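Long-range contacts in OmpT protein (PDB 6EHE), which probably forms a non-specific diffusion pore across the outer membrane of Vibrio cholerae, a barrel through which ions and small polar solutes can pass: residues 3-8 against 32-37; 48-53 against 60-65; 222-227 against 248-253. One frame throughout, in Å; residues are numbered along the deposited sequence.

Contact 1 of 3, residues 3-8 against 32-37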
loop_
_atom_site.group_PDB
_atom_site.type_symbol
_atom_site.label_atom_id
_atom_site.label_comp_id
_atom_site.label_asym_id
_atom_site.label_seq_id
_atom_site.Cartn_x
_atom_site.Cartn_y
_atom_site.Cartn_z
ATOM N N GLY A 3 -2.483 -20.810 22.813
ATOM C CA GLY A 3 -2.046 -19.691 22.020
ATOM C C GLY A 3 -0.837 -20.149 21.236
ATOM O O GLY A 3 -0.293 -21.228 21.489
ATOM N N THR A 4 -0.397 -19.341 20.291
ATOM C CA THR A 4 0.761 -19.685 19.490
ATOM C C THR A 4 1.774 -18.563 19.551
ATOM O O THR A 4 1.427 -17.407 19.784
ATOM C CB THR A 4 0.369 -19.934 18.032
ATOM O OG1 THR A 4 -0.518 -18.891 17.601
ATOM C CG2 THR A 4 -0.338 -21.272 17.905
ATOM N N VAL A 5 3.031 -18.911 19.329
ATOM C CA VAL A 5 4.058 -17.942 18.976
ATOM C C VAL A 5 4.619 -18.345 17.630
ATOM O O VAL A 5 4.970 -19.508 17.423
ATOM C CB VAL A 5 5.168 -17.865 20.030
ATOM C CG1 VAL A 5 6.146 -16.767 19.656
ATOM C CG2 VAL A 5 4.540 -17.610 21.398
ATOM N N ASP A 6 4.684 -17.407 16.706
ATOM C CA ASP A 6 5.131 -17.719 15.357
ATOM C C ASP A 6 6.260 -16.762 15.016
ATOM O O ASP A 6 6.054 -15.547 14.954
ATOM C CB ASP A 6 3.963 -17.616 14.373
ATOM C CG ASP A 6 4.393 -17.738 12.919
ATOM O OD1 ASP A 6 5.246 -18.606 12.595
ATOM O OD2 ASP A 6 3.846 -16.961 12.090
ATOM N N PHE A 7 7.464 -17.289 14.860
ATOM C CA PHE A 7 8.518 -16.523 14.216
ATOM C C PHE A 7 8.321 -16.634 12.716
ATOM O O PHE A 7 8.047 -17.722 12.197
ATOM C CB PHE A 7 9.894 -17.029 14.620
ATOM C CG PHE A 7 10.124 -16.978 16.084
ATOM C CD1 PHE A 7 10.769 -15.892 16.658
ATOM C CD2 PHE A 7 9.654 -18.004 16.907
ATOM C CE1 PHE A 7 10.968 -15.836 18.021
ATOM C CE2 PHE A 7 9.841 -17.954 18.280
ATOM C CZ PHE A 7 10.497 -16.866 18.836
ATOM N N TYR A 8 8.391 -15.500 12.030
ATOM C CA TYR A 8 8.160 -15.485 10.592
ATOM C C TYR A 8 9.108 -14.477 9.974
ATOM O O TYR A 8 9.700 -13.637 10.660
ATOM C CB TYR A 8 6.709 -15.138 10.241
ATOM C CG TYR A 8 6.358 -13.704 10.571
ATOM C CD1 TYR A 8 5.807 -13.367 11.796
ATOM C CD2 TYR A 8 6.616 -12.681 9.666
ATOM C CE1 TYR A 8 5.493 -12.052 12.103
ATOM C CE2 TYR A 8 6.310 -11.358 9.964
ATOM C CZ TYR A 8 5.750 -11.045 11.180
ATOM O OH TYR A 8 5.463 -9.717 11.470
ATOM N N ALA A 32 11.509 -9.578 9.358
ATOM C CA ALA A 32 11.503 -10.664 10.330
ATOM C C ALA A 32 10.632 -10.250 11.506
ATOM O O ALA A 32 10.588 -9.073 11.852
ATOM C CB ALA A 32 12.912 -11.005 10.805
ATOM N N GLY A 33 9.957 -11.208 12.135
ATOM C CA GLY A 33 9.023 -10.807 13.171
ATOM C C GLY A 33 8.517 -11.952 14.021
ATOM O O GLY A 33 8.833 -13.126 13.798
ATOM N N VAL A 34 7.696 -11.567 15.002
ATOM C CA VAL A 34 7.088 -12.469 15.971
ATOM C C VAL A 34 5.604 -12.156 16.038
ATOM O O VAL A 34 5.223 -10.991 16.195
ATOM C CB VAL A 34 7.712 -12.324 17.376
ATOM C CG1 VAL A 34 7.264 -13.468 18.284
ATOM C CG2 VAL A 34 9.212 -12.289 17.289
ATOM N N ASP A 35 4.771 -13.192 15.955
ATOM C CA ASP A 35 3.323 -13.063 16.048
ATOM C C ASP A 35 2.851 -13.972 17.170
ATOM O O ASP A 35 2.856 -15.194 17.018
ATOM C CB ASP A 35 2.673 -13.447 14.724
ATOM C CG ASP A 35 1.210 -13.118 14.690
ATOM O OD1 ASP A 35 0.736 -12.462 15.645
ATOM O OD2 ASP A 35 0.533 -13.515 13.716
ATOM N N ALA A 36 2.468 -13.403 18.303
ATOM C CA ALA A 36 1.977 -14.194 19.420
ATOM C C ALA A 36 0.485 -13.984 19.557
ATOM O O ALA A 36 0.004 -12.848 19.513
ATOM C CB ALA A 36 2.663 -13.820 20.726
ATOM N N ASN A 37 -0.236 -15.070 19.744
ATOM C CA ASN A 37 -1.668 -15.024 19.959
ATOM C C ASN A 37 -1.990 -15.831 21.204
ATOM O O ASN A 37 -1.436 -16.910 21.410
ATOM C CB ASN A 37 -2.385 -15.545 18.737
ATOM C CG ASN A 37 -2.083 -14.701 17.508
ATOM O OD1 ASN A 37 -2.716 -13.659 17.293
ATOM N ND2 ASN A 37 -1.098 -15.131 16.711
HETATM O O HOH W 1 0.758 -16.758 16.726
#

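Contact 2 of 3, residues 48-53 against 60-65. With C8E ((hydroxyethyloxy)tri(ethyloxy)octane), chain D.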
loop_
_atom_site.group_PDB
_atom_site.type_symbol
_atom_site.label_atom_id
_atom_site.label_comp_id
_atom_site.label_asym_id
_atom_site.label_seq_id
_atom_site.Cartn_x
_atom_site.Cartn_y
_atom_site.Cartn_z
ATOM N N GLY A 48 0.035 -9.998 20.113
ATOM C CA GLY A 48 1.159 -9.096 20.102
ATOM C C GLY A 48 2.026 -9.466 18.925
ATOM O O GLY A 48 2.500 -10.601 18.825
ATOM N N LYS A 49 2.223 -8.526 18.009
ATOM C CA LYS A 49 3.002 -8.796 16.810
ATOM C C LYS A 49 4.034 -7.702 16.662
ATOM O O LYS A 49 3.718 -6.525 16.849
ATOM C CB LYS A 49 2.095 -8.846 15.583
ATOM C CG LYS A 49 2.754 -9.280 14.302
ATOM C CD LYS A 49 1.700 -9.460 13.212
ATOM C CE LYS A 49 2.349 -9.821 11.878
ATOM N NZ LYS A 49 1.332 -10.240 10.863
ATOM N N VAL A 50 5.268 -8.071 16.361
ATOM C CA VAL A 50 6.285 -7.073 16.064
ATOM C C VAL A 50 7.053 -7.508 14.824
ATOM O O VAL A 50 7.377 -8.689 14.662
ATOM C CB VAL A 50 7.219 -6.818 17.270
ATOM C CG1 VAL A 50 8.164 -7.976 17.492
ATOM C CG2 VAL A 50 7.999 -5.532 17.061
ATOM N N GLU A 51 7.288 -6.558 13.918
ATOM C CA GLU A 51 7.966 -6.810 12.653
ATOM C C GLU A 51 9.080 -5.788 12.470
ATOM O O GLU A 51 8.835 -4.572 12.549
ATOM C CB GLU A 51 6.969 -6.733 11.488
ATOM C CG GLU A 51 7.520 -7.052 10.118
ATOM C CD GLU A 51 6.398 -7.207 9.104
ATOM O OE1 GLU A 51 6.239 -6.317 8.235
ATOM O OE2 GLU A 51 5.642 -8.201 9.216
ATOM N N PHE A 52 10.293 -6.296 12.226
ATOM C CA PHE A 52 11.500 -5.520 11.952
ATOM C C PHE A 52 11.869 -5.631 10.480
ATOM O O PHE A 52 11.920 -6.740 9.933
ATOM C CB PHE A 52 12.689 -6.024 12.771
ATOM C CG PHE A 52 12.389 -6.242 14.215
ATOM C CD1 PHE A 52 12.470 -5.190 15.114
ATOM C CD2 PHE A 52 12.042 -7.502 14.681
ATOM C CE1 PHE A 52 12.190 -5.380 16.437
ATOM C CE2 PHE A 52 11.768 -7.703 16.021
ATOM C CZ PHE A 52 11.839 -6.639 16.898
ATOM N N ALA A 53 12.177 -4.498 9.856
ATOM C CA ALA A 53 12.614 -4.462 8.467
ATOM C C ALA A 53 14.044 -3.939 8.367
ATOM O O ALA A 53 14.678 -3.545 9.357
ATOM C CB ALA A 53 11.678 -3.604 7.612
ATOM N N MET A 60 18.223 -1.096 10.750
ATOM C CA MET A 60 17.144 -2.016 11.078
ATOM C C MET A 60 16.211 -1.391 12.102
ATOM O O MET A 60 16.644 -1.017 13.197
ATOM C CB MET A 60 17.710 -3.333 11.584
ATOM C CG MET A 60 18.088 -4.225 10.447
ATOM S SD MET A 60 17.741 -5.940 10.859
ATOM C CE MET A 60 16.077 -5.822 11.519
ATOM N N TYR A 61 14.929 -1.322 11.758
ATOM C CA TYR A 61 13.942 -0.567 12.505
ATOM C C TYR A 61 12.713 -1.433 12.749
ATOM O O TYR A 61 12.603 -2.560 12.263
ATOM C CB TYR A 61 13.546 0.714 11.754
ATOM C CG TYR A 61 12.845 0.430 10.442
ATOM C CD1 TYR A 61 13.526 -0.180 9.405
ATOM C CD2 TYR A 61 11.502 0.758 10.246
ATOM C CE1 TYR A 61 12.920 -0.460 8.221
ATOM C CE2 TYR A 61 10.880 0.476 9.043
ATOM C CZ TYR A 61 11.603 -0.136 8.034
ATOM O OH TYR A 61 11.039 -0.455 6.815
ATOM N N VAL A 62 11.780 -0.893 13.518
ATOM C CA VAL A 62 10.514 -1.556 13.792
ATOM C C VAL A 62 9.521 -1.116 12.720
ATOM O O VAL A 62 9.068 0.033 12.707
ATOM C CB VAL A 62 10.004 -1.224 15.200
ATOM C CG1 VAL A 62 8.724 -1.917 15.458
ATOM C CG2 VAL A 62 11.020 -1.646 16.228
ATOM N N ARG A 63 9.181 -2.017 11.806
ATOM C CA ARG A 63 8.257 -1.599 10.765
ATOM C C ARG A 63 6.810 -1.696 11.220
ATOM O O ARG A 63 5.985 -0.894 10.768
ATOM C CB ARG A 63 8.471 -2.401 9.482
ATOM C CG ARG A 63 8.163 -1.574 8.232
ATOM C CD ARG A 63 8.385 -2.373 6.967
ATOM N NE ARG A 63 7.395 -3.428 6.824
ATOM C CZ ARG A 63 7.458 -4.392 5.918
ATOM N NH1 ARG A 63 6.502 -5.304 5.858
ATOM N NH2 ARG A 63 8.472 -4.443 5.074
ATOM N N ASN A 64 6.494 -2.608 12.148
ATOM C CA ASN A 64 5.139 -2.733 12.694
ATOM C C ASN A 64 5.214 -3.176 14.154
ATOM O O ASN A 64 6.056 -4.001 14.506
ATOM C CB ASN A 64 4.318 -3.767 11.904
ATOM C CG ASN A 64 3.525 -3.169 10.737
ATOM O OD1 ASN A 64 2.333 -3.436 10.600
ATOM N ND2 ASN A 64 4.178 -2.371 9.899
ATOM N N HIS A 65 4.328 -2.649 14.998
ATOM C CA HIS A 65 4.131 -3.246 16.316
ATOM C C HIS A 65 2.679 -3.064 16.693
ATOM O O HIS A 65 2.160 -1.942 16.658
ATOM C CB HIS A 65 5.051 -2.668 17.406
ATOM C CG HIS A 65 4.879 -1.201 17.650
ATOM N ND1 HIS A 65 3.841 -0.688 18.398
ATOM C CD2 HIS A 65 5.631 -0.136 17.266
ATOM C CE1 HIS A 65 3.953 0.631 18.462
ATOM N NE2 HIS A 65 5.034 0.990 17.786
HETATM C C1 C8E D . 5.582 -9.606 20.857
HETATM C C2 C8E D . 5.431 -8.079 20.710
HETATM C C3 C8E D . 4.223 -7.454 21.413
HETATM C C4 C8E D . 3.764 -6.131 20.774
HETATM C C5 C8E D . 3.385 -5.030 21.779
HETATM C C6 C8E D . 3.517 -3.639 21.145
HETATM C C7 C8E D . 2.653 -2.568 21.830
HETATM C C8 C8E D . 1.954 -1.658 20.803
HETATM O O9 C8E D . 1.903 -0.301 21.230
#

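Contact 3 of 3, residues 222-227 against 248-253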
loop_
_atom_site.group_PDB
_atom_site.type_symbol
_atom_site.label_atom_id
_atom_site.label_comp_id
_atom_site.label_asym_id
_atom_site.label_seq_id
_atom_site.Cartn_x
_atom_site.Cartn_y
_atom_site.Cartn_z
ATOM N N ILE A 222 -5.512 20.234 -5.492
ATOM C CA ILE A 222 -5.217 19.316 -6.581
ATOM C C ILE A 222 -6.206 18.164 -6.526
ATOM O O ILE A 222 -6.338 17.506 -5.492
ATOM C CB ILE A 222 -3.770 18.818 -6.499
ATOM C CG1 ILE A 222 -2.844 20.000 -6.718
ATOM C CG2 ILE A 222 -3.490 17.705 -7.497
ATOM C CD1 ILE A 222 -1.421 19.660 -6.540
ATOM N N ASP A 223 -6.934 17.953 -7.618
ATOM C CA ASP A 223 -7.827 16.811 -7.747
ATOM C C ASP A 223 -7.137 15.755 -8.595
ATOM O O ASP A 223 -6.420 16.088 -9.534
ATOM C CB ASP A 223 -9.150 17.218 -8.399
ATOM C CG ASP A 223 -9.811 18.380 -7.697
ATOM O OD1 ASP A 223 -10.470 18.156 -6.665
ATOM O OD2 ASP A 223 -9.643 19.528 -8.174
ATOM N N GLU A 224 -7.349 14.489 -8.261
ATOM C CA GLU A 224 -6.707 13.371 -8.942
ATOM C C GLU A 224 -7.770 12.344 -9.262
ATOM O O GLU A 224 -8.574 11.992 -8.393
ATOM C CB GLU A 224 -5.641 12.700 -8.080
ATOM C CG GLU A 224 -4.694 13.623 -7.356
ATOM C CD GLU A 224 -3.587 12.844 -6.664
ATOM O OE1 GLU A 224 -3.900 11.994 -5.802
ATOM O OE2 GLU A 224 -2.397 13.037 -7.009
ATOM N N ASP A 225 -7.767 11.858 -10.491
ATOM C CA ASP A 225 -8.637 10.760 -10.864
ATOM C C ASP A 225 -7.757 9.690 -11.457
ATOM O O ASP A 225 -6.909 9.983 -12.305
ATOM C CB ASP A 225 -9.711 11.199 -11.852
ATOM C CG ASP A 225 -10.715 12.100 -11.218
ATOM O OD1 ASP A 225 -11.680 11.566 -10.619
ATOM O OD2 ASP A 225 -10.504 13.338 -11.268
ATOM N N ALA A 226 -7.950 8.458 -11.011
ATOM C CA ALA A 226 -7.029 7.396 -11.346
ATOM C C ALA A 226 -7.819 6.150 -11.648
ATOM O O ALA A 226 -8.771 5.817 -10.935
ATOM C CB ALA A 226 -6.068 7.113 -10.188
ATOM N N ILE A 227 -7.390 5.441 -12.671
ATOM C CA ILE A 227 -7.934 4.134 -12.979
ATOM C C ILE A 227 -6.781 3.158 -13.128
ATOM O O ILE A 227 -5.733 3.493 -13.697
ATOM C CB ILE A 227 -8.797 4.170 -14.254
ATOM C CG1 ILE A 227 -9.318 2.768 -14.588
ATOM C CG2 ILE A 227 -8.005 4.789 -15.416
ATOM C CD1 ILE A 227 -10.232 2.732 -15.785
ATOM N N VAL A 248 -3.379 8.202 -14.178
ATOM C CA VAL A 248 -3.855 9.169 -13.204
ATOM C C VAL A 248 -3.713 10.565 -13.776
ATOM O O VAL A 248 -2.717 10.883 -14.431
ATOM C CB VAL A 248 -3.148 9.025 -11.828
ATOM C CG1 VAL A 248 -2.187 7.912 -11.832
ATOM C CG2 VAL A 248 -2.539 10.308 -11.349
ATOM N N MET A 249 -4.737 11.386 -13.567
ATOM C CA MET A 249 -4.690 12.779 -13.974
ATOM C C MET A 249 -4.882 13.652 -12.751
ATOM O O MET A 249 -5.726 13.372 -11.894
ATOM C CB MET A 249 -5.711 13.112 -15.067
ATOM C CG MET A 249 -7.152 12.794 -14.784
ATOM S SD MET A 249 -8.182 13.103 -16.264
ATOM C CE MET A 249 -9.803 12.590 -15.679
ATOM N N GLN A 250 -4.043 14.664 -12.645
ATOM C CA GLN A 250 -4.076 15.638 -11.573
ATOM C C GLN A 250 -4.399 16.980 -12.198
ATOM O O GLN A 250 -3.846 17.337 -13.246
ATOM C CB GLN A 250 -2.733 15.674 -10.832
ATOM C CG GLN A 250 -2.052 14.283 -10.777
ATOM C CD GLN A 250 -0.651 14.290 -10.180
ATOM O OE1 GLN A 250 -0.483 14.162 -8.960
ATOM N NE2 GLN A 250 0.364 14.426 -11.035
ATOM N N GLU A 251 -5.319 17.699 -11.578
ATOM C CA GLU A 251 -5.757 18.991 -12.064
ATOM C C GLU A 251 -5.684 19.934 -10.886
ATOM O O GLU A 251 -6.341 19.702 -9.869
ATOM C CB GLU A 251 -7.166 18.912 -12.649
ATOM C CG GLU A 251 -7.224 17.991 -13.857
ATOM C CD GLU A 251 -8.556 18.092 -14.594
ATOM O OE1 GLU A 251 -9.525 18.586 -13.971
ATOM O OE2 GLU A 251 -8.629 17.689 -15.787
ATOM N N ALA A 252 -4.825 20.937 -10.993
ATOM C CA ALA A 252 -4.652 21.930 -9.952
ATOM C C ALA A 252 -5.643 23.064 -10.163
ATOM O O ALA A 252 -5.989 23.407 -11.293
ATOM C CB ALA A 252 -3.224 22.458 -9.964
ATOM N N ASN A 253 -6.118 23.632 -9.058
ATOM C CA ASN A 253 -7.083 24.711 -9.153
ATOM C C ASN A 253 -6.481 25.946 -9.804
ATOM O O ASN A 253 -7.226 26.836 -10.229
ATOM C CB ASN A 253 -7.620 25.065 -7.775
ATOM C CG ASN A 253 -6.566 25.651 -6.887
ATOM O OD1 ASN A 253 -5.400 25.261 -6.949
ATOM N ND2 ASN A 253 -6.964 26.602 -6.046
#

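Contact 1 of 3, residues 3-8 against 32-37
Residues 3-8 pair in antiparallel register with 32-37, and Thr4 with Asn37, Asp6 with Asp35, and Tyr8 with Gly33 each close a hydrogen-bonded ring of two backbone bonds, while the strand axes run 170° apart in direction. At the non-hydrogen-bonded pairs in between, CA-H groups approach carbonyl oxygens, as from Phe7 CA to Gly33 O at 3.4 Å. The two faces of this first barrel hairpin differ sharply. One carries Val5, Phe7, Val34 and Ala36. There Val34 divides its methyls between two partners, CG1 lying 3.7 Å from Val5 CG1 and CG2 4.0 Å from Phe7 CD1; a detergent molecule near Val34 is consistent with a membrane-facing surface. The other face is mostly polar. Tyr8, with CG between its backbone N and carbonyl carbon (chi1 68°), turns back across the neighbouring strand, and its ring lies over Gly33, whose CA is 4.1 Å from the ring centroid. This CH-pi contact is an example of aromatic rescue of glycine in a beta sheet. The phenol reaches beyond Gly33 to hydrogen-bond Glu51 on the next strand. Farther along, a water joins Thr4 OG1, at 2.6 Å, to the carbonyl Asp35 O, also at 2.6 Å, and accepts from the side-chain ND2 of Asn37. Asp35 OD1 is held by Gln47, with only a weak bond from Asn37. Asp6 and Phe7 bind calcium in another structure of this protein, although none is bound here. The carboxylates of Asp6 and Asp35 come within 5.0 Å between their OD2 atoms without touching. The closeness of Asp6 to Asp35 would probably favour a nearby cation, and Lys49, which packs against Asp35, may supply part of that compensation.

Contact 2 of 3, residues 48-53 against 60-65
Glu51 and Arg63 run side by side from neighbouring strands, and their heads meet in a salt bridge, OE1 to NH1 at 2.6 Å, with carboxylate and guanidinium planes 78° apart rather than coplanar. Arg63 also has a second conformer, so the bridge describes one state of that side chain. Ala53 CB touches both Arg63 CD, at 3.6 Å, and Tyr61, whose CE1 is 3.4 Å away. What places Arg63 on this side is a classic beta bulge: Arg63 and Asn64 both face Glu51, and Glu51 O accepts from Arg63 N (2.7 Å) and Asn64 N (3.1 Å). Glu51 N returns a bond to Asn64 O, while Ala53 and Tyr61 pair normally past the extra residue. On the reverse face Val62 touches Val50 with CG1 and Phe52 with CG2, and the bent Met60 chain brings CE to 3.6 Å from Phe52 CB. A detergent chain crosses Gly48 there and meets the edge of the His65 ring. Farther out, Arg31 lies close to Arg63 NH1 despite like charge, recalling the basic clusters on porin barrel walls. With Tyr8 as second partner at OE2 and, in this conformer, Arg63 at OE1, the buried Glu51 carboxylate would probably stay ionised and offset part of that positive charge.

Contact 3 of 3, residues 222-227 against 248-253
Glu224 and Gln250 both set CG beside their own backbone N, with chi1 of -45° and -33°, and both continue in extended form, which carries the two chains side by side off the same face of the sheet. Their heads end next to each other, carboxylate and amide planes 39° apart. Glu224 finds its strongest partner elsewhere: OE2 makes a salt bridge with Arg103, a loop residue that also touches Gln250 and Ala226. A buried carboxylate paired with an arginine in this way would probably remain charged. Nearer the backbone, Gln250 CB is met by Ile222 CG2 at 4.0 Å, and Ile222 sends its other branch, CG1, to Ala252 CB at 4.1 Å. Ala226 CB and Val248 CB close the row at 3.9 Å.

The framework is a beta hairpin of the sixteen-stranded porin barrel, in which strand 221-236 turns back into 239-252, and Arg103 belongs to the segment between strands 81-82 and 111-112, where porins of this type fold a long loop into the channel. The face bearing Glu224 and Gln250 therefore probably looks into the pore.

Two hydrogen-bonded pairs fasten the strands. Asp223 N bonds to Glu251 O at 2.9 Å. In return Glu251 N bonds to Asp223 O at 2.8 Å, and Asp225 pairs likewise with Met249. Between them, Glu224 CA approaches Met249 O at 3.1 Å in a CA-H...O contact. The reverse face is acidic, carrying Asp223, Asp225 and Glu251, and the Glu251 carboxylate is not in contact with either aspartate across the strands. Met249 stands among them, its extended chain laying CE 4.1 Å from Asp225 CB, while Asp225 OD1 turns to Asn210 for a hydrogen bond.

All three contacts belong to one closed antiparallel sheet and show the same hairpin scheme at different places round the barrel. Contacts 1 and 2 are successive: strands 24-39 and 44-53 are neighbours, the centres of the two contacts lie 12 Å apart, and they join through the backbone bond from Phe52 N to Ala32 O, 2.8 Å, as well as through the packing of Lys49 CG against Val34 O at 3.6 Å. The calcium-binding residues Asp6 and Phe7 lie in contact 1, while a bound magnesium ion is about 9 Å from the Arg63 side chain of contact 2. Contact 3 lies across the chain's centre, its own centre 42 Å from that of contact 1 and 34 Å from that of contact 2.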